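Adenylosuccinate lyase (Francisella tularensis subsp. tularensis SCHU S4, PDB 4EEI) probably cleaves adenylosuccinate to AMP and fumarate, and the corresponding succinyl intermediate of IMP synthesis likewise, by beta-elimination in purine biosynthesis. Local coordinates at residues E35-P40 / I189-D194; L104-S109 / D174-Q179; P205-S210 / R216-K221; R285-I290 / P314-I319. One frame throughout, in Å; residues are numbered along the deposited sequence.

Contact 1. Residues E35-P40 / I189-D194; sequences EDRMVP and ILTTED. With EDO (1,2-ethanediol), chain Y.
R37 reaches from the loop after helix 16-33 to the start of helix 192-202, where T191 and D194 form a capping box. In this motif D194 N donates to T191 OG1 and T191 N donates back to D194 OD2 at 3.1 Å. The arginine adds a salt bridge to the same carboxylate. From CB its chain leaves with CG anti to the carbonyl carbon (chi1 -56°), and bends at chi2 and chi3. CG and CD pass D194 OD1 loosely, with R37 CG 4.1 Å from D194 OD1. NE then gives D194 OD2 a bond of 3.1 Å on the syn lone pair of that oxygen. Its bond to OD1 is longer and weak. R37 NH1 meets D194 OD2 at 2.8 Å, nearly along the C-O bond. The grip is therefore side-on, with NE and NH1 both on one oxygen, and the guanidinium and carboxylate planes lie only 7° apart. OD2 accepts from NE, NH1 and also T191 N, which reaches it from above the carboxylate plane. NH1 also donates to I189 O, three residues ahead of the helix. T191 CG2 lies over one face of the guanidinium, 3.7 Å from R37 NH1. These bonds fix the rotation of the arginine end. Next to the contact, L190 O and T192 OG1 bond K420 and E421 of the second subunit, so this helix start also faces the subunit interface. At the tip, R37 NH2 donates to a water at 2.7 Å, and that water donates in turn to I189 O at 2.6 Å.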
loop_
_atom_site.group_PDB
_atom_site.type_symbol
_atom_site.label_atom_id
_atom_site.label_comp_id
_atom_site.label_asym_id
_atom_site.label_seq_id
_atom_site.Cartn_x
_atom_site.Cartn_y
_atom_site.Cartn_z
ATOM N N GLU B 35 -9.525 42.268 -17.166
ATOM C CA GLU B 35 -9.583 43.423 -18.054
ATOM C C GLU B 35 -11.020 43.898 -18.256
ATOM O O GLU B 35 -11.254 45.026 -18.687
ATOM C CB GLU B 35 -8.933 43.101 -19.400
ATOM C CG GLU B 35 -7.417 43.214 -19.392
ATOM C CD GLU B 35 -6.798 42.894 -20.737
ATOM O OE1 GLU B 35 -7.519 42.945 -21.755
ATOM O OE2 GLU B 35 -5.587 42.591 -20.777
ATOM N N ASP B 36 -11.977 43.032 -17.941
ATOM C CA ASP B 36 -13.384 43.415 -17.940
ATOM C C ASP B 36 -13.727 44.245 -16.708
ATOM O O ASP B 36 -14.836 44.764 -16.588
ATOM C CB ASP B 36 -14.278 42.176 -18.001
ATOM C CG ASP B 36 -14.387 41.604 -19.399
ATOM O OD1 ASP B 36 -13.709 42.122 -20.310
ATOM O OD2 ASP B 36 -15.151 40.637 -19.588
ATOM N N ARG B 37 -12.770 44.366 -15.796
ATOM C CA ARG B 37 -12.941 45.205 -14.617
ATOM C C ARG B 37 -11.878 46.297 -14.562
ATOM O O ARG B 37 -11.979 47.304 -15.260
ATOM C CB ARG B 37 -12.899 44.357 -13.346
ATOM C CG ARG B 37 -13.923 43.235 -13.325
ATOM C CD ARG B 37 -14.603 43.134 -11.971
ATOM N NE ARG B 37 -14.053 42.047 -11.168
ATOM C CZ ARG B 37 -13.658 42.178 -9.907
ATOM N NH1 ARG B 37 -13.168 41.136 -9.251
ATOM N NH2 ARG B 37 -13.749 43.353 -9.300
ATOM N N MET B 38 -10.862 46.093 -13.731
ATOM C CA MET B 38 -9.996 47.185 -13.306
ATOM C C MET B 38 -8.698 47.236 -14.109
ATOM O O MET B 38 -7.965 48.221 -14.053
ATOM C CB MET B 38 -9.685 47.076 -11.811
ATOM C CG MET B 38 -8.687 45.985 -11.462
ATOM S SD MET B 38 -9.452 44.355 -11.384
ATOM C CE MET B 38 -10.507 44.546 -9.952
ATOM N N VAL B 39 -8.418 46.171 -14.854
ATOM C CA VAL B 39 -7.184 46.086 -15.626
ATOM C C VAL B 39 -7.354 46.695 -17.014
ATOM O O VAL B 39 -8.285 46.353 -17.739
ATOM C CB VAL B 39 -6.709 44.628 -15.775
ATOM C CG1 VAL B 39 -5.326 44.587 -16.407
ATOM C CG2 VAL B 39 -6.708 43.930 -14.425
ATOM N N PRO B 40 -6.447 47.595 -17.378
ATOM C CA PRO B 40 -6.502 48.249 -18.691
ATOM C C PRO B 40 -6.497 47.214 -19.809
ATOM O O PRO B 40 -5.727 46.250 -19.734
ATOM C CB PRO B 40 -5.206 49.064 -18.724
ATOM C CG PRO B 40 -4.923 49.366 -17.285
ATOM C CD PRO B 40 -5.355 48.124 -16.540
ATOM N N ILE B 189 -11.634 39.103 -3.544
ATOM C CA ILE B 189 -11.340 40.088 -4.575
ATOM C C ILE B 189 -11.940 39.673 -5.923
ATOM O O ILE B 189 -12.560 40.475 -6.624
ATOM C CB ILE B 189 -9.821 40.264 -4.734
ATOM C CG1 ILE B 189 -9.174 40.589 -3.387
ATOM C CG2 ILE B 189 -9.517 41.343 -5.757
ATOM C CD1 ILE B 189 -9.747 41.817 -2.724
ATOM N N LEU B 190 -11.743 38.413 -6.278
ATOM C CA LEU B 190 -12.228 37.886 -7.545
ATOM C C LEU B 190 -13.723 37.592 -7.471
ATOM O O LEU B 190 -14.297 37.559 -6.385
ATOM C CB LEU B 190 -11.467 36.610 -7.897
ATOM C CG LEU B 190 -9.946 36.751 -7.873
ATOM C CD1 LEU B 190 -9.262 35.400 -8.131
ATOM C CD2 LEU B 190 -9.506 37.783 -8.888
ATOM N N THR B 191 -14.351 37.395 -8.629
ATOM C CA THR B 191 -15.768 37.040 -8.693
ATOM C C THR B 191 -15.870 35.719 -9.432
ATOM O O THR B 191 -14.934 35.339 -10.139
ATOM C CB THR B 191 -16.591 38.077 -9.476
ATOM O OG1 THR B 191 -16.166 38.090 -10.844
ATOM C CG2 THR B 191 -16.456 39.484 -8.868
ATOM N N THR B 192 -16.996 35.020 -9.297
ATOM C CA THR B 192 -17.161 33.769 -10.048
ATOM C C THR B 192 -17.199 34.026 -11.558
ATOM O O THR B 192 -16.848 33.158 -12.354
ATOM C CB THR B 192 -18.399 32.971 -9.612
ATOM O OG1 THR B 192 -19.545 33.830 -9.609
ATOM C CG2 THR B 192 -18.185 32.375 -8.217
ATOM N N GLU B 193 -17.622 35.224 -11.946
ATOM C CA GLU B 193 -17.607 35.617 -13.348
ATOM C C GLU B 193 -16.171 35.723 -13.878
ATOM O O GLU B 193 -15.876 35.266 -14.995
ATOM C CB GLU B 193 -18.337 36.951 -13.523
ATOM C CG GLU B 193 -18.375 37.457 -14.958
ATOM C CD GLU B 193 -19.042 38.829 -15.082
ATOM O OE1 GLU B 193 -18.526 39.805 -14.490
ATOM O OE2 GLU B 193 -20.080 38.927 -15.772
ATOM N N ASP B 194 -15.277 36.325 -13.091
ATOM C CA ASP B 194 -13.868 36.398 -13.485
ATOM C C ASP B 194 -13.305 35.002 -13.642
ATOM O O ASP B 194 -12.667 34.677 -14.643
ATOM C CB ASP B 194 -13.035 37.120 -12.431
ATOM C CG ASP B 194 -13.484 38.537 -12.192
ATOM O OD1 ASP B 194 -13.966 39.183 -13.144
ATOM O OD2 ASP B 194 -13.341 39.003 -11.037
HETATM C C1 EDO Y . -15.430 47.379 -18.072
HETATM O O1 EDO Y . -14.123 47.249 -18.647
HETATM C C2 EDO Y . -15.307 47.887 -16.639
HETATM O O2 EDO Y . -14.473 49.053 -16.617
HETATM O O HOH W 1 -13.076 42.978 -6.661
#

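Contact 2. Residues L104-S109 / D174-Q179; sequences LQIRDS and DGLTVQ. With EDO (1,2-ethanediol), chain C.
L176 packs its two methyl branches against one side of helix 94-131, between I106 and R107. The tight part is at CD1. L176 CD1 rests on the helix backbone, 3.6 Å from R107 N and 3.7 Å from R107 CA. R107 CB touches the same methyl, L176 CD1, at 3.7 Å. L176 CD2 turns to I106 and stands 4.0 Å from I106 CG2, and the two side chains run at an oblique angle to each other. CG2 is the branch of I106 that meets the leucine because it lies opposite the backbone N, while CG1 takes the place beside that N. No hydrogen bond joins the two segments, so their contact is apolar packing.

The looser side is the outer part of the R107 side chain, beyond CB. The chain bends at chi2 and chi3 and carries the guanidinium away from the loop. There R107 NH1 forms a salt bridge with D108 OD1 at 3.1 Å, within the helix. The backbone of G175 and L176 holds an ethanediol, presumably carried over from crystallisation. G175 N donates to its O1 at 3.2 Å, and O1 donates to L176 O at 2.9 Å.

The loop 174-179 follows helix 151-173 and lies along helix 94-131, with T177 O bonded to S103. I106 also packs on I219 and L222 of helix 217-244, and L104 on helix 16-33.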
loop_
_atom_site.group_PDB
_atom_site.type_symbol
_atom_site.label_atom_id
_atom_site.label_comp_id
_atom_site.label_asym_id
_atom_site.label_seq_id
_atom_site.Cartn_x
_atom_site.Cartn_y
_atom_site.Cartn_z
ATOM N N LEU B 104 -2.961 21.773 -16.284
ATOM C CA LEU B 104 -2.515 21.867 -17.670
ATOM C C LEU B 104 -1.384 20.869 -17.946
ATOM O O LEU B 104 -1.349 20.241 -19.007
ATOM C CB LEU B 104 -2.076 23.294 -18.016
ATOM C CG LEU B 104 -3.048 24.449 -17.751
ATOM C CD1 LEU B 104 -2.472 25.761 -18.249
ATOM C CD2 LEU B 104 -4.402 24.192 -18.397
ATOM N N GLN B 105 -0.464 20.717 -16.996
ATOM C CA GLN B 105 0.593 19.714 -17.135
ATOM C C GLN B 105 0.019 18.303 -17.157
ATOM O O GLN B 105 0.445 17.467 -17.956
ATOM C CB GLN B 105 1.608 19.833 -15.993
ATOM C CG GLN B 105 2.491 21.063 -16.073
ATOM C CD GLN B 105 3.343 21.220 -14.838
ATOM O OE1 GLN B 105 2.832 21.513 -13.755
ATOM N NE2 GLN B 105 4.647 20.988 -14.982
ATOM N N ILE B 106 -0.936 18.031 -16.274
ATOM C CA ILE B 106 -1.553 16.708 -16.237
ATOM C C ILE B 106 -2.311 16.437 -17.545
ATOM O O ILE B 106 -2.261 15.342 -18.097
ATOM C CB ILE B 106 -2.492 16.551 -15.023
ATOM C CG1 ILE B 106 -1.689 16.597 -13.717
ATOM C CG2 ILE B 106 -3.251 15.241 -15.111
ATOM C CD1 ILE B 106 -2.575 16.652 -12.442
ATOM N N ARG B 107 -3.003 17.451 -18.047
ATOM C CA ARG B 107 -3.742 17.321 -19.297
ATOM C C ARG B 107 -2.827 16.945 -20.453
ATOM O O ARG B 107 -3.129 16.040 -21.250
ATOM C CB ARG B 107 -4.462 18.646 -19.584
ATOM C CG ARG B 107 -5.110 18.757 -20.937
ATOM C CD ARG B 107 -4.392 19.830 -21.723
ATOM N NE ARG B 107 -5.029 21.131 -21.643
ATOM C CZ ARG B 107 -4.386 22.291 -21.760
ATOM N NH1 ARG B 107 -3.072 22.328 -21.929
ATOM N NH2 ARG B 107 -5.062 23.422 -21.680
ATOM N N ASP B 108 -1.694 17.623 -20.551
ATOM C CA ASP B 108 -0.798 17.353 -21.661
ATOM C C ASP B 108 -0.110 16.000 -21.511
ATOM O O ASP B 108 0.207 15.338 -22.503
ATOM C CB ASP B 108 0.198 18.502 -21.821
ATOM C CG ASP B 108 -0.486 19.801 -22.229
ATOM O OD1 ASP B 108 -1.577 19.727 -22.841
ATOM O OD2 ASP B 108 0.063 20.886 -21.933
ATOM N N SER B 109 0.098 15.590 -20.269
ATOM C CA SER B 109 0.676 14.285 -19.989
ATOM C C SER B 109 -0.323 13.184 -20.348
ATOM O O SER B 109 0.041 12.168 -20.935
ATOM C CB SER B 109 1.045 14.204 -18.504
ATOM O OG SER B 109 2.099 15.097 -18.206
ATOM N N ASP B 174 -13.994 14.686 -18.322
ATOM C CA ASP B 174 -14.492 15.189 -17.039
ATOM C C ASP B 174 -13.626 14.681 -15.876
ATOM O O ASP B 174 -13.897 13.611 -15.311
ATOM C CB ASP B 174 -15.945 14.735 -16.858
ATOM C CG ASP B 174 -16.535 15.127 -15.507
ATOM O OD1 ASP B 174 -15.971 16.002 -14.812
ATOM O OD2 ASP B 174 -17.590 14.558 -15.146
ATOM N N GLY B 175 -12.590 15.440 -15.518
ATOM C CA GLY B 175 -11.720 15.032 -14.436
ATOM C C GLY B 175 -10.919 16.211 -13.943
ATOM O O GLY B 175 -10.793 16.412 -12.740
ATOM N N LEU B 176 -10.383 16.995 -14.876
ATOM C CA LEU B 176 -9.495 18.102 -14.531
ATOM C C LEU B 176 -10.263 19.414 -14.462
ATOM O O LEU B 176 -11.196 19.629 -15.227
ATOM C CB LEU B 176 -8.382 18.232 -15.571
ATOM C CG LEU B 176 -7.401 17.066 -15.643
ATOM C CD1 LEU B 176 -6.319 17.358 -16.664
ATOM C CD2 LEU B 176 -6.800 16.820 -14.275
ATOM N N THR B 177 -9.854 20.291 -13.552
ATOM C CA THR B 177 -10.518 21.573 -13.361
ATOM C C THR B 177 -9.475 22.657 -13.128
ATOM O O THR B 177 -8.290 22.363 -12.962
ATOM C CB THR B 177 -11.404 21.549 -12.093
ATOM O OG1 THR B 177 -10.604 21.145 -10.970
ATOM C CG2 THR B 177 -12.600 20.590 -12.250
ATOM N N VAL B 178 -9.930 23.905 -13.080
ATOM C CA VAL B 178 -9.085 25.000 -12.629
ATOM C C VAL B 178 -9.819 25.781 -11.541
ATOM O O VAL B 178 -11.022 25.579 -11.322
ATOM C CB VAL B 178 -8.692 25.925 -13.793
ATOM C CG1 VAL B 178 -7.848 25.162 -14.816
ATOM C CG2 VAL B 178 -9.944 26.489 -14.445
ATOM N N GLN B 179 -9.105 26.663 -10.847
ATOM C CA GLN B 179 -9.735 27.491 -9.827
ATOM C C GLN B 179 -9.161 28.896 -9.848
ATOM O O GLN B 179 -7.963 29.084 -10.053
ATOM C CB GLN B 179 -9.547 26.884 -8.426
ATOM C CG GLN B 179 -8.069 26.710 -8.025
ATOM C CD GLN B 179 -7.839 26.821 -6.523
ATOM O OE1 GLN B 179 -8.735 27.203 -5.773
ATOM N NE2 GLN B 179 -6.629 26.493 -6.081
HETATM C C1 EDO C . -12.205 18.567 -18.243
HETATM O O1 EDO C . -12.946 18.177 -17.079
HETATM C C2 EDO C . -13.138 19.058 -19.349
HETATM O O2 EDO C . -12.392 19.743 -20.365
#

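Contact 3. Residues P205-S210 / R216-K221; sequences PVEEVS and RDRIAK
E207 OE2 accepts from R218 NE at 2.6 Å on its syn lone pair and also bonds T177 OG1 of the loop 174-179. The other oxygen, E207 OE1, accepts from R218 NH2 at 2.9 Å. The arginine thus grips the carboxylate side-on, with NE and NH2 directed mainly to different oxygens. The match is not flat. The two planes are 43° apart, and OE2 lies 28° out of the guanidinium plane while OE1 stays in it. E208 completes a salt-bridge network: E208 OE1 stands 3.1 Å from R218 NH2, near the guanidinium plane. The R218 chain is extended from CG to NE and carries the guanidinium out to the loop; each glutamate bends at chi2. The two carboxylates probably balance the charge of R218. The third nitrogen, NH1, bonds G175 O. R163 of the second subunit packs on R218. The network ties the loop before helix 217-244 to the first turn of that helix. On the loop, V206 packs on helix 192-202, while I219 of the helix lies against helices 94-131 and 304-333.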
loop_
_atom_site.group_PDB
_atom_site.type_symbol
_atom_site.label_atom_id
_atom_site.label_comp_id
_atom_site.label_asym_id
_atom_site.label_seq_id
_atom_site.Cartn_x
_atom_site.Cartn_y
_atom_site.Cartn_z
ATOM N N PRO B 205 -13.073 23.227 -17.038
ATOM C CA PRO B 205 -14.199 23.641 -16.193
ATOM C C PRO B 205 -13.734 24.116 -14.816
ATOM O O PRO B 205 -12.630 23.779 -14.381
ATOM C CB PRO B 205 -15.019 22.357 -16.051
ATOM C CG PRO B 205 -14.021 21.250 -16.205
ATOM C CD PRO B 205 -13.010 21.764 -17.206
ATOM N N VAL B 206 -14.590 24.879 -14.144
ATOM C CA VAL B 206 -14.299 25.445 -12.833
ATOM C C VAL B 206 -14.589 24.416 -11.736
ATOM O O VAL B 206 -15.597 23.693 -11.794
ATOM C CB VAL B 206 -15.160 26.694 -12.608
ATOM C CG1 VAL B 206 -15.017 27.219 -11.191
ATOM C CG2 VAL B 206 -14.800 27.772 -13.630
ATOM N N GLU B 207 -13.703 24.338 -10.747
ATOM C CA GLU B 207 -13.911 23.446 -9.606
ATOM C C GLU B 207 -15.170 23.881 -8.846
ATOM O O GLU B 207 -15.313 25.064 -8.522
ATOM C CB GLU B 207 -12.677 23.491 -8.698
ATOM C CG GLU B 207 -12.733 22.524 -7.541
ATOM C CD GLU B 207 -12.762 21.095 -8.012
ATOM O OE1 GLU B 207 -13.758 20.387 -7.750
ATOM O OE2 GLU B 207 -11.779 20.680 -8.646
ATOM N N GLU B 208 -16.063 22.937 -8.565
ATOM C CA GLU B 208 -17.345 23.256 -7.945
ATOM C C GLU B 208 -17.164 23.898 -6.575
ATOM O O GLU B 208 -17.662 24.993 -6.320
ATOM C CB GLU B 208 -18.208 22.000 -7.818
ATOM C CG GLU B 208 -18.963 21.638 -9.085
ATOM C CD GLU B 208 -18.130 20.814 -10.043
ATOM O OE1 GLU B 208 -17.000 20.435 -9.672
ATOM O OE2 GLU B 208 -18.605 20.545 -11.165
ATOM N N VAL B 209 -16.506 23.179 -5.673
ATOM C CA VAL B 209 -16.022 23.768 -4.432
ATOM C C VAL B 209 -14.505 23.662 -4.335
ATOM O O VAL B 209 -13.959 22.577 -4.141
ATOM C CB VAL B 209 -16.659 23.093 -3.204
ATOM C CG1 VAL B 209 -16.198 23.774 -1.926
ATOM C CG2 VAL B 209 -18.175 23.120 -3.314
ATOM N N SER B 210 -13.831 24.797 -4.478
ATOM C CA SER B 210 -12.402 24.877 -4.216
ATOM C C SER B 210 -12.141 25.471 -2.839
ATOM O O SER B 210 -12.992 26.158 -2.279
ATOM C CB SER B 210 -11.707 25.715 -5.290
ATOM O OG SER B 210 -12.239 27.026 -5.331
ATOM N N ARG B 216 -7.731 17.076 -3.789
ATOM C CA ARG B 216 -6.765 16.126 -4.337
ATOM C C ARG B 216 -7.355 14.802 -4.789
ATOM O O ARG B 216 -6.621 13.950 -5.303
ATOM C CB ARG B 216 -5.615 15.900 -3.345
ATOM C CG ARG B 216 -4.282 16.496 -3.811
ATOM C CD ARG B 216 -4.411 17.988 -4.118
ATOM N NE ARG B 216 -3.226 18.522 -4.802
ATOM C CZ ARG B 216 -3.146 19.753 -5.300
ATOM N NH1 ARG B 216 -4.179 20.579 -5.196
ATOM N NH2 ARG B 216 -2.036 20.160 -5.894
ATOM N N ASP B 217 -8.667 14.624 -4.634
ATOM C CA ASP B 217 -9.297 13.367 -5.057
ATOM C C ASP B 217 -9.398 13.235 -6.577
ATOM O O ASP B 217 -9.601 12.130 -7.104
ATOM C CB ASP B 217 -10.677 13.172 -4.406
ATOM C CG ASP B 217 -11.712 14.182 -4.901
ATOM O OD1 ASP B 217 -12.560 13.823 -5.754
ATOM O OD2 ASP B 217 -11.678 15.331 -4.418
ATOM N N ARG B 218 -9.263 14.352 -7.288
ATOM C CA ARG B 218 -9.258 14.291 -8.748
ATOM C C ARG B 218 -7.963 13.646 -9.191
ATOM O O ARG B 218 -7.963 12.707 -9.990
ATOM C CB ARG B 218 -9.408 15.691 -9.358
ATOM C CG ARG B 218 -10.683 16.409 -8.912
ATOM C CD ARG B 218 -10.979 17.637 -9.770
ATOM N NE ARG B 218 -12.294 18.215 -9.452
ATOM C CZ ARG B 218 -13.428 17.864 -10.052
ATOM N NH1 ARG B 218 -13.419 16.936 -11.003
ATOM N NH2 ARG B 218 -14.568 18.450 -9.713
ATOM N N ILE B 219 -6.850 14.135 -8.655
ATOM C CA ILE B 219 -5.563 13.507 -8.930
ATOM C C ILE B 219 -5.573 12.051 -8.480
ATOM O O ILE B 219 -5.088 11.177 -9.195
ATOM C CB ILE B 219 -4.401 14.256 -8.252
ATOM C CG1 ILE B 219 -4.106 15.549 -9.018
ATOM C CG2 ILE B 219 -3.132 13.384 -8.233
ATOM C CD1 ILE B 219 -3.166 16.508 -8.290
ATOM N N ALA B 220 -6.130 11.787 -7.305
ATOM C CA ALA B 220 -6.134 10.426 -6.780
ATOM C C ALA B 220 -6.946 9.497 -7.675
ATOM O O ALA B 220 -6.617 8.319 -7.818
ATOM C CB ALA B 220 -6.663 10.394 -5.351
ATOM N N LYS B 221 -8.016 10.014 -8.267
ATOM C CA LYS B 221 -8.835 9.188 -9.137
ATOM C C LYS B 221 -8.031 8.756 -10.360
ATOM O O LYS B 221 -8.047 7.581 -10.739
ATOM C CB LYS B 221 -10.101 9.932 -9.574
ATOM C CG LYS B 221 -10.881 9.179 -10.664
ATOM C CD LYS B 221 -12.271 9.773 -10.891
ATOM C CE LYS B 221 -13.017 9.018 -11.990
ATOM N NZ LYS B 221 -14.388 9.584 -12.179
#

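Contact 4. Residues R285-I290 / P314-I319; sequences RSHVSI and PDNFGI
Two helices of the long helical bundle that is the core of the fumarase/aspartase superfamily meet here, 272-293 and 304-333. The contact is made by H287, whose ring meets the side chains of D315 and N316. CA atoms of H287 and N316 are 7.4 Å apart. N316 ND2 donates to H287 ND1 at 3.0 Å, with a nearly straight N-H...N angle of 166°. The donor lies in the plane of the imidazole ring, at its edge, and ND1 in turn lies in the amide plane. Ring and amide planes are nevertheless turned 49° from each other. Because it accepts this bond, ND1 probably carries no proton. N316 has CG anti to the backbone N (chi1 -173°), and from there its amide reaches past the ring edge. The other end of the amide is also used: OD1 bonds H226 ND1 of helix 217-244. Both ends thus hold the amide in one orientation, and it links two histidines. At the other ring nitrogen, H287 NE2 lies 3.1 Å from a water, which donates to D315 OD2 at 3.0 Å. D315 CB also touches the ring, 4.2 Å from H287 CE1. D315 OD1 bonds the N-terminal M1 N. The site is buried. Elsewhere on helix 272-293, R285 forms a salt bridge with E293 of the third subunit. Y312, one turn before N316, sets its ring against that of H287, and I223 of helix 217-244 packs on both H287 and N316.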
loop_
_atom_site.group_PDB
_atom_site.type_symbol
_atom_site.label_atom_id
_atom_site.label_comp_id
_atom_site.label_asym_id
_atom_site.label_seq_id
_atom_site.Cartn_x
_atom_site.Cartn_y
_atom_site.Cartn_z
ATOM N N ARG B 285 2.007 1.102 -9.045
ATOM C CA ARG B 285 1.096 0.675 -7.999
ATOM C C ARG B 285 1.435 1.361 -6.676
ATOM O O ARG B 285 0.545 1.662 -5.880
ATOM C CB ARG B 285 1.142 -0.853 -7.869
ATOM C CG ARG B 285 0.294 -1.420 -6.749
ATOM C CD ARG B 285 0.018 -2.917 -6.952
ATOM N NE ARG B 285 1.232 -3.728 -7.077
ATOM C CZ ARG B 285 1.639 -4.288 -8.216
ATOM N NH1 ARG B 285 0.933 -4.114 -9.326
ATOM N NH2 ARG B 285 2.748 -5.022 -8.251
ATOM N N SER B 286 2.718 1.633 -6.452
ATOM C CA SER B 286 3.148 2.260 -5.192
ATOM C C SER B 286 2.626 3.694 -5.036
ATOM O O SER B 286 2.507 4.209 -3.920
ATOM C CB SER B 286 4.685 2.242 -5.087
ATOM O OG SER B 286 5.265 3.220 -5.932
ATOM N N HIS B 287 2.313 4.341 -6.154
ATOM C CA HIS B 287 1.882 5.739 -6.118
ATOM C C HIS B 287 0.443 5.919 -5.670
ATOM O O HIS B 287 0.056 7.019 -5.264
ATOM C CB HIS B 287 2.033 6.374 -7.503
ATOM C CG HIS B 287 3.442 6.455 -7.989
ATOM N ND1 HIS B 287 3.756 6.551 -9.324
ATOM C CD2 HIS B 287 4.629 6.470 -7.321
ATOM C CE1 HIS B 287 5.071 6.617 -9.467
ATOM N NE2 HIS B 287 5.619 6.576 -8.263
ATOM N N VAL B 288 -0.360 4.863 -5.792
ATOM C CA VAL B 288 -1.771 4.949 -5.443
ATOM C C VAL B 288 -1.966 5.390 -3.991
ATOM O O VAL B 288 -2.756 6.287 -3.716
ATOM C CB VAL B 288 -2.523 3.624 -5.716
ATOM C CG1 VAL B 288 -3.946 3.732 -5.253
ATOM C CG2 VAL B 288 -2.483 3.290 -7.216
ATOM N N SER B 289 -1.242 4.777 -3.063
ATOM C CA SER B 289 -1.381 5.143 -1.655
ATOM C C SER B 289 -0.955 6.590 -1.396
ATOM O O SER B 289 -1.558 7.281 -0.580
ATOM C CB SER B 289 -0.568 4.200 -0.774
ATOM O OG SER B 289 0.809 4.336 -1.053
ATOM N N ILE B 290 0.089 7.048 -2.081
ATOM C CA ILE B 290 0.523 8.438 -1.935
ATOM C C ILE B 290 -0.617 9.379 -2.324
ATOM O O ILE B 290 -0.939 10.326 -1.594
ATOM C CB ILE B 290 1.757 8.770 -2.811
ATOM C CG1 ILE B 290 2.904 7.802 -2.524
ATOM C CG2 ILE B 290 2.219 10.179 -2.540
ATOM C CD1 ILE B 290 4.090 7.925 -3.527
ATOM N N PRO B 314 5.693 13.415 -11.893
ATOM C CA PRO B 314 6.498 13.232 -13.107
ATOM C C PRO B 314 6.946 11.781 -13.283
ATOM O O PRO B 314 7.099 11.317 -14.425
ATOM C CB PRO B 314 7.712 14.139 -12.859
ATOM C CG PRO B 314 7.204 15.203 -11.923
ATOM C CD PRO B 314 6.277 14.437 -11.002
ATOM N N ASP B 315 7.169 11.068 -12.182
ATOM C CA ASP B 315 7.581 9.669 -12.304
ATOM C C ASP B 315 6.430 8.808 -12.787
ATOM O O ASP B 315 6.624 7.900 -13.577
ATOM C CB ASP B 315 8.089 9.108 -10.981
ATOM C CG ASP B 315 9.456 9.636 -10.610
ATOM O OD1 ASP B 315 10.094 10.295 -11.457
ATOM O OD2 ASP B 315 9.895 9.382 -9.469
ATOM N N ASN B 316 5.235 9.077 -12.284
ATOM C CA ASN B 316 4.072 8.298 -12.687
ATOM C C ASN B 316 3.819 8.423 -14.188
ATOM O O ASN B 316 3.705 7.423 -14.897
ATOM C CB ASN B 316 2.845 8.733 -11.882
ATOM C CG ASN B 316 1.645 7.855 -12.140
ATOM O OD1 ASN B 316 0.891 8.078 -13.098
ATOM N ND2 ASN B 316 1.457 6.850 -11.287
ATOM N N PHE B 317 3.752 9.651 -14.690
ATOM C CA PHE B 317 3.554 9.830 -16.121
ATOM C C PHE B 317 4.743 9.330 -16.937
ATOM O O PHE B 317 4.573 8.712 -18.000
ATOM C CB PHE B 317 3.228 11.293 -16.439
ATOM C CG PHE B 317 1.853 11.697 -15.999
ATOM C CD1 PHE B 317 0.736 11.250 -16.690
ATOM C CD2 PHE B 317 1.673 12.513 -14.895
ATOM C CE1 PHE B 317 -0.549 11.615 -16.284
ATOM C CE2 PHE B 317 0.396 12.881 -14.483
ATOM C CZ PHE B 317 -0.712 12.427 -15.180
ATOM N N GLY B 318 5.954 9.578 -16.448
ATOM C CA GLY B 318 7.139 9.130 -17.168
ATOM C C GLY B 318 7.196 7.610 -17.275
ATOM O O GLY B 318 7.475 7.057 -18.337
ATOM N N ILE B 319 6.938 6.928 -16.172
ATOM C CA ILE B 319 6.958 5.474 -16.180
ATOM C C ILE B 319 5.802 4.921 -17.015
ATOM O O ILE B 319 5.975 3.952 -17.745
ATOM C CB ILE B 319 6.867 4.920 -14.750
ATOM C CG1 ILE B 319 8.168 5.211 -13.991
ATOM C CG2 ILE B 319 6.594 3.422 -14.770
ATOM C CD1 ILE B 319 8.038 4.965 -12.469
HETATM O O HOH W 2 8.659 6.920 -8.397
#

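Along the chain, both segments of contact 2 fall between the two segments of contact 1, and contacts 3 and 4 follow in series. Contact 1 lies farthest out, about 40 Å from the centre of the chain to its own centre, and contact 4 nearest, at about 12 Å. Contacts 2 and 3 are neighbours, with centres about 10 Å apart, and V178 N to P205 O (3.0 Å) is a probable hydrogen bond between them. Contact 2 also touches contact 4, where I106 and S109 pack on F317. I106 of helix 94-131 thus touches both the loop 174-179 and helix 304-333. Contacts 1, 3 and 4 all border other subunits, so local packing and tetramer assembly share these regions.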